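Local structure of titin (5JDD) at residues A[94-99]-A[167-172]; A[108-113]-A[147-152]. The protein spans half of the muscle sarcomere as a giant elastic filament, to which this tandem of three immunoglobulin domains from the I-band probably contributes as a load-bearing segment. One frame throughout, in Å; residues are numbered along the deposited sequence.

Contact 1: residues A[94-99]-A[167-172]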
loop_
_atom_site.group_PDB
_atom_site.type_symbol
_atom_site.label_atom_id
_atom_site.label_comp_id
_atom_site.label_asym_id
_atom_site.label_seq_id
_atom_site.Cartn_x
_atom_site.Cartn_y
_atom_site.Cartn_z
ATOM N N THR A 94 8.178 -4.705 -8.756
ATOM C CA THR A 94 8.627 -4.115 -10.024
ATOM C C THR A 94 8.694 -2.589 -9.996
ATOM O O THR A 94 9.292 -1.983 -10.874
ATOM C CB THR A 94 7.746 -4.517 -11.210
ATOM O OG1 THR A 94 6.462 -3.905 -11.059
ATOM C CG2 THR A 94 7.584 -6.041 -11.286
ATOM N N LYS A 95 8.068 -1.959 -9.006
ATOM C CA LYS A 95 8.207 -0.521 -8.814
ATOM C C LYS A 95 8.184 -0.258 -7.314
ATOM O O LYS A 95 7.281 -0.719 -6.616
ATOM C CB LYS A 95 7.087 0.257 -9.514
ATOM C CG LYS A 95 7.264 1.768 -9.430
ATOM C CD LYS A 95 6.099 2.516 -10.086
ATOM C CE LYS A 95 6.177 2.474 -11.602
ATOM N NZ LYS A 95 4.965 3.044 -12.265
ATOM N N THR A 96 9.180 0.473 -6.813
ATOM C CA THR A 96 9.297 0.707 -5.376
ATOM C C THR A 96 8.501 1.909 -4.905
ATOM O O THR A 96 7.929 2.670 -5.692
ATOM C CB THR A 96 10.765 0.895 -4.935
ATOM O OG1 THR A 96 11.281 2.116 -5.484
ATOM C CG2 THR A 96 11.616 -0.277 -5.388
ATOM N N MET A 97 8.485 2.069 -3.589
ATOM C CA MET A 97 7.724 3.122 -2.948
ATOM C C MET A 97 8.597 4.298 -2.604
ATOM O O MET A 97 9.806 4.154 -2.398
ATOM C CB MET A 97 7.087 2.568 -1.692
ATOM C CG MET A 97 6.329 1.307 -1.998
ATOM S SD MET A 97 5.141 0.959 -0.725
ATOM C CE MET A 97 6.249 0.383 0.566
ATOM N N LYS A 98 7.972 5.465 -2.552
ATOM C CA LYS A 98 8.680 6.709 -2.334
ATOM C C LYS A 98 8.566 7.167 -0.885
ATOM O O LYS A 98 7.471 7.201 -0.316
ATOM C CB LYS A 98 8.109 7.802 -3.243
ATOM C CG LYS A 98 8.246 7.517 -4.733
ATOM C CD LYS A 98 9.707 7.368 -5.134
ATOM C CE LYS A 98 10.519 8.622 -4.821
ATOM N NZ LYS A 98 9.974 9.839 -5.490
ATOM N N ASN A 99 9.693 7.554 -0.298
ATOM C CA ASN A 99 9.654 8.279 0.968
ATOM C C ASN A 99 8.915 9.592 0.765
ATOM O O ASN A 99 9.144 10.293 -0.230
ATOM C CB ASN A 99 11.065 8.605 1.459
ATOM C CG ASN A 99 11.898 7.372 1.729
ATOM O OD1 ASN A 99 11.380 6.303 2.069
ATOM N ND2 ASN A 99 13.213 7.515 1.582
ATOM N N ASP A 167 9.756 -11.171 -1.310
ATOM C CA ASP A 167 10.315 -9.844 -1.565
ATOM C C ASP A 167 9.571 -8.872 -0.631
ATOM O O ASP A 167 8.459 -9.156 -0.163
ATOM C CB ASP A 167 10.076 -9.446 -3.039
ATOM C CG ASP A 167 11.128 -8.460 -3.592
ATOM O OD1 ASP A 167 12.001 -7.999 -2.823
ATOM O OD2 ASP A 167 11.079 -8.146 -4.816
ATOM N N GLN A 168 10.188 -7.741 -0.326
ATOM C CA GLN A 168 9.459 -6.674 0.349
ATOM C C GLN A 168 10.059 -5.333 -0.022
ATOM O O GLN A 168 11.207 -5.253 -0.451
ATOM C CB GLN A 168 9.426 -6.889 1.865
ATOM C CG GLN A 168 10.752 -6.742 2.573
ATOM C CD GLN A 168 10.598 -6.798 4.089
ATOM O OE1 GLN A 168 10.027 -7.748 4.627
ATOM N NE2 GLN A 168 11.094 -5.773 4.780
ATOM N N VAL A 169 9.260 -4.283 0.111
ATOM C CA VAL A 169 9.703 -2.930 -0.193
ATOM C C VAL A 169 9.230 -2.009 0.928
ATOM O O VAL A 169 8.125 -2.171 1.440
ATOM C CB VAL A 169 9.184 -2.463 -1.588
ATOM C CG1 VAL A 169 7.654 -2.475 -1.665
ATOM C CG2 VAL A 169 9.753 -1.098 -1.956
ATOM N N SER A 170 10.076 -1.067 1.325
ATOM C CA SER A 170 9.721 -0.150 2.406
ATOM C C SER A 170 9.965 1.304 2.017
ATOM O O SER A 170 10.792 1.610 1.149
ATOM C CB SER A 170 10.510 -0.466 3.685
ATOM O OG SER A 170 10.241 -1.781 4.160
ATOM N N ALA A 171 9.249 2.198 2.691
ATOM C CA ALA A 171 9.488 3.629 2.565
ATOM C C ALA A 171 9.022 4.301 3.837
ATOM O O ALA A 171 8.240 3.727 4.598
ATOM C CB ALA A 171 8.759 4.210 1.341
ATOM N N THR A 172 9.481 5.524 4.068
ATOM C CA THR A 172 9.123 6.238 5.286
ATOM C C THR A 172 8.151 7.376 5.040
ATOM O O THR A 172 8.173 8.022 3.988
ATOM C CB THR A 172 10.347 6.831 5.986
ATOM O OG1 THR A 172 10.965 7.805 5.132
ATOM C CG2 THR A 172 11.333 5.735 6.327
HETATM O O HOH W 1 10.952 1.892 -1.614
HETATM O O HOH W 2 12.368 4.022 0.660
#

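Contact 2: residues A[108-113]-A[147-152]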
loop_
_atom_site.group_PDB
_atom_site.type_symbol
_atom_site.label_atom_id
_atom_site.label_comp_id
_atom_site.label_asym_id
_atom_site.label_seq_id
_atom_site.Cartn_x
_atom_site.Cartn_y
_atom_site.Cartn_z
ATOM N N ALA A 108 -1.697 10.842 3.259
ATOM C CA ALA A 108 -0.449 10.306 2.726
ATOM C C ALA A 108 -0.765 9.064 1.917
ATOM O O ALA A 108 -1.695 8.327 2.226
ATOM C CB ALA A 108 0.510 9.947 3.849
ATOM N N SER A 109 0.015 8.813 0.880
ATOM C CA SER A 109 -0.175 7.585 0.136
ATOM C C SER A 109 1.135 6.946 -0.297
ATOM O O SER A 109 2.128 7.611 -0.602
ATOM C CB SER A 109 -1.108 7.798 -1.052
ATOM O OG SER A 109 -0.556 8.692 -1.988
ATOM N N PHE A 110 1.126 5.618 -0.259
ATOM C CA PHE A 110 2.240 4.816 -0.749
ATOM C C PHE A 110 1.732 3.904 -1.837
ATOM O O PHE A 110 0.607 3.408 -1.760
ATOM C CB PHE A 110 2.821 3.938 0.369
ATOM C CG PHE A 110 3.556 4.710 1.415
ATOM C CD1 PHE A 110 4.854 5.149 1.185
ATOM C CD2 PHE A 110 2.953 5.005 2.625
ATOM C CE1 PHE A 110 5.540 5.883 2.146
ATOM C CE2 PHE A 110 3.628 5.737 3.598
ATOM C CZ PHE A 110 4.924 6.178 3.361
ATOM N N GLU A 111 2.558 3.661 -2.849
ATOM C CA GLU A 111 2.198 2.711 -3.888
ATOM C C GLU A 111 3.406 1.922 -4.324
ATOM O O GLU A 111 4.505 2.460 -4.446
ATOM C CB GLU A 111 1.658 3.413 -5.133
ATOM C CG GLU A 111 0.508 4.358 -4.938
ATOM C CD GLU A 111 0.340 5.250 -6.146
ATOM O OE1 GLU A 111 0.483 4.737 -7.278
ATOM O OE2 GLU A 111 0.095 6.461 -5.960
ATOM N N CYS A 112 3.179 0.653 -4.623
ATOM C CA CYS A 112 4.185 -0.132 -5.318
ATOM C C CYS A 112 3.526 -0.940 -6.421
ATOM O O CYS A 112 2.294 -1.023 -6.495
ATOM C CB CYS A 112 4.937 -1.056 -4.352
ATOM S SG CYS A 112 3.941 -2.395 -3.615
ATOM N N GLU A 113 4.341 -1.546 -7.275
ATOM C CA GLU A 113 3.832 -2.441 -8.306
ATOM C C GLU A 113 4.526 -3.775 -8.136
ATOM O O GLU A 113 5.703 -3.820 -7.761
ATOM C CB GLU A 113 4.032 -1.862 -9.716
ATOM C CG GLU A 113 3.201 -0.589 -9.936
ATOM C CD GLU A 113 3.436 0.129 -11.262
ATOM O OE1 GLU A 113 3.972 -0.468 -12.224
ATOM O OE2 GLU A 113 3.055 1.320 -11.338
ATOM N N LEU A 147 -1.474 2.052 -0.280
ATOM C CA LEU A 147 -1.856 2.298 1.110
ATOM C C LEU A 147 -2.122 3.785 1.238
ATOM O O LEU A 147 -1.248 4.610 0.963
ATOM C CB LEU A 147 -0.737 1.894 2.071
ATOM C CG LEU A 147 -0.977 2.234 3.552
ATOM C CD1 LEU A 147 -2.128 1.408 4.100
ATOM C CD2 LEU A 147 0.272 1.981 4.381
ATOM N N ILE A 148 -3.345 4.130 1.626
ATOM C CA ILE A 148 -3.714 5.524 1.837
ATOM C C ILE A 148 -3.931 5.759 3.328
ATOM O O ILE A 148 -4.689 5.026 3.978
ATOM C CB ILE A 148 -4.966 5.882 1.044
ATOM C CG1 ILE A 148 -4.693 5.691 -0.449
ATOM C CG2 ILE A 148 -5.393 7.312 1.324
ATOM C CD1 ILE A 148 -5.932 5.437 -1.264
ATOM N N ILE A 149 -3.223 6.746 3.870
ATOM C CA ILE A 149 -3.288 7.055 5.297
ATOM C C ILE A 149 -3.984 8.388 5.486
ATOM O O ILE A 149 -3.465 9.435 5.095
ATOM C CB ILE A 149 -1.884 7.100 5.928
ATOM C CG1 ILE A 149 -1.130 5.800 5.642
ATOM C CG2 ILE A 149 -1.972 7.306 7.434
ATOM C CD1 ILE A 149 0.309 5.829 6.106
ATOM N N MET A 150 -5.165 8.347 6.094
ATOM C CA MET A 150 -5.978 9.547 6.262
ATOM C C MET A 150 -5.618 10.326 7.516
ATOM O O MET A 150 -5.147 9.757 8.497
ATOM C CB MET A 150 -7.462 9.169 6.355
ATOM C CG MET A 150 -7.987 8.283 5.243
ATOM S SD MET A 150 -7.837 9.053 3.630
ATOM C CE MET A 150 -8.806 10.540 3.875
ATOM N N ASN A 151 -5.851 11.634 7.465
ATOM C CA ASN A 151 -5.757 12.498 8.643
ATOM C C ASN A 151 -4.470 12.272 9.427
ATOM O O ASN A 151 -4.497 11.925 10.611
ATOM C CB ASN A 151 -6.978 12.299 9.549
ATOM C CG ASN A 151 -7.049 13.328 10.666
ATOM O OD1 ASN A 151 -6.495 14.425 10.555
ATOM N ND2 ASN A 151 -7.722 12.971 11.754
ATOM N N THR A 152 -3.339 12.467 8.761
ATOM C CA THR A 152 -2.055 12.133 9.371
ATOM C C THR A 152 -1.756 12.936 10.627
ATOM O O THR A 152 -2.153 14.102 10.774
ATOM C CB THR A 152 -0.874 12.288 8.402
ATOM O OG1 THR A 152 -0.852 13.624 7.881
ATOM C CG2 THR A 152 -0.978 11.269 7.258
#

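Contact 1: residues A[94-99]-A[167-172]
In this I-set immunoglobulin domain the first strand passes from one sheet of the beta-sandwich to the other, and residues 96-99 make that A-to-A' crossing alongside the G strand, 167-172. The two run nearly parallel, and they close in from 6.3 Å between the CA atoms of Thr96 and Val169 to 4.8 Å between those of Asn99 and Thr172. Where the gap is wide, side chains and water fill it. Val169 puts CG2 against Thr96 CB at 3.7 Å, while its CG1 meets CG and CE of Met97. With CG anti to its carbonyl carbon (chi1 -52°) and a bend at chi3, Met97 runs inward, where it also touches Phe110 and Cys112 of strand 108-114; its CB lies 3.8 Å from Ala171 CB. One water sits within hydrogen-bonding distance of Met97 O and Ser170 O, a second of Ser170 O and Asn99 OD1; with further acceptors near both, which ones take the protons is open. Where the gap narrows, the acceptor is a side-chain oxygen, not a backbone carbonyl: Thr172 N donates to Asn99 OD1 at 2.9 Å, nearly straight at 164°, approaching from 33° off the amide's carbonyl plane.

Contact 2: residues A[108-113]-A[147-152]
Strands 108-113 and 147-149 run antiparallel, 170° between their directions and 4.7 Å between their axes, with Ala108-Ile149 and Phe110-Leu147 as hydrogen-bonded pairs around the non-hydrogen-bonded pair Ser109-Ile148. Each hydrogen-bonded pair closes a two-bond ring; the shortest bond, Ile149 N to Ala108 O, is 2.7 Å and almost straight at 176°. At the pair between them the strands draw together to 4.4 Å between the CA atoms of Ser109 and Ile148, and Ser109 CA makes a CH...O contact with Leu147 O. The side chains of Ala108, Phe110, Leu147 and Ile149 share the buried face. A chi1 of -70° sets the Phe110 ring beside its own backbone N, where its edge meets Ile149 CD1 near the ring plane, 4.2 Å from Phe110 CE2. Leu147 CD2 reaches the same ring obliquely, 4.4 Å from Phe110 CD2. Beyond the strand end the chain turns back and Thr152 lays CG2 3.9 Å from Ala108 CB, its hydroxyl bonded to Lys106 O. Ile100, Ala171, Leu173 and Tyr160 of the facing sheet also pack against Phe110. This is the B-E strand pair of an immunoglobulin beta-sandwich, its inner face contributing to the hydrophobic core between the two sheets.

In the fold
Contact 2 is nested within the chain loop closed by contact 1, and their centres lie 12 Å apart in the middle of the three immunoglobulin domains. They join in two ways. Before the crossing, strand 93-95 pairs with strand 108-114: Thr94 and Lys95 both face Glu113 in a classic beta bulge, and Lys95 NZ forms a salt bridge with Glu113 OE2 at 2.7 Å. Within the crossing, Met97 CG comes within 3.3 Å of the backbone Glu111 O; beyond it, the first strand joins the opposite sheet, whose Ala171 packs on Phe110 of contact 2. One contact therefore builds a sheet internally, whereas the other lies where the first strand changes sheets.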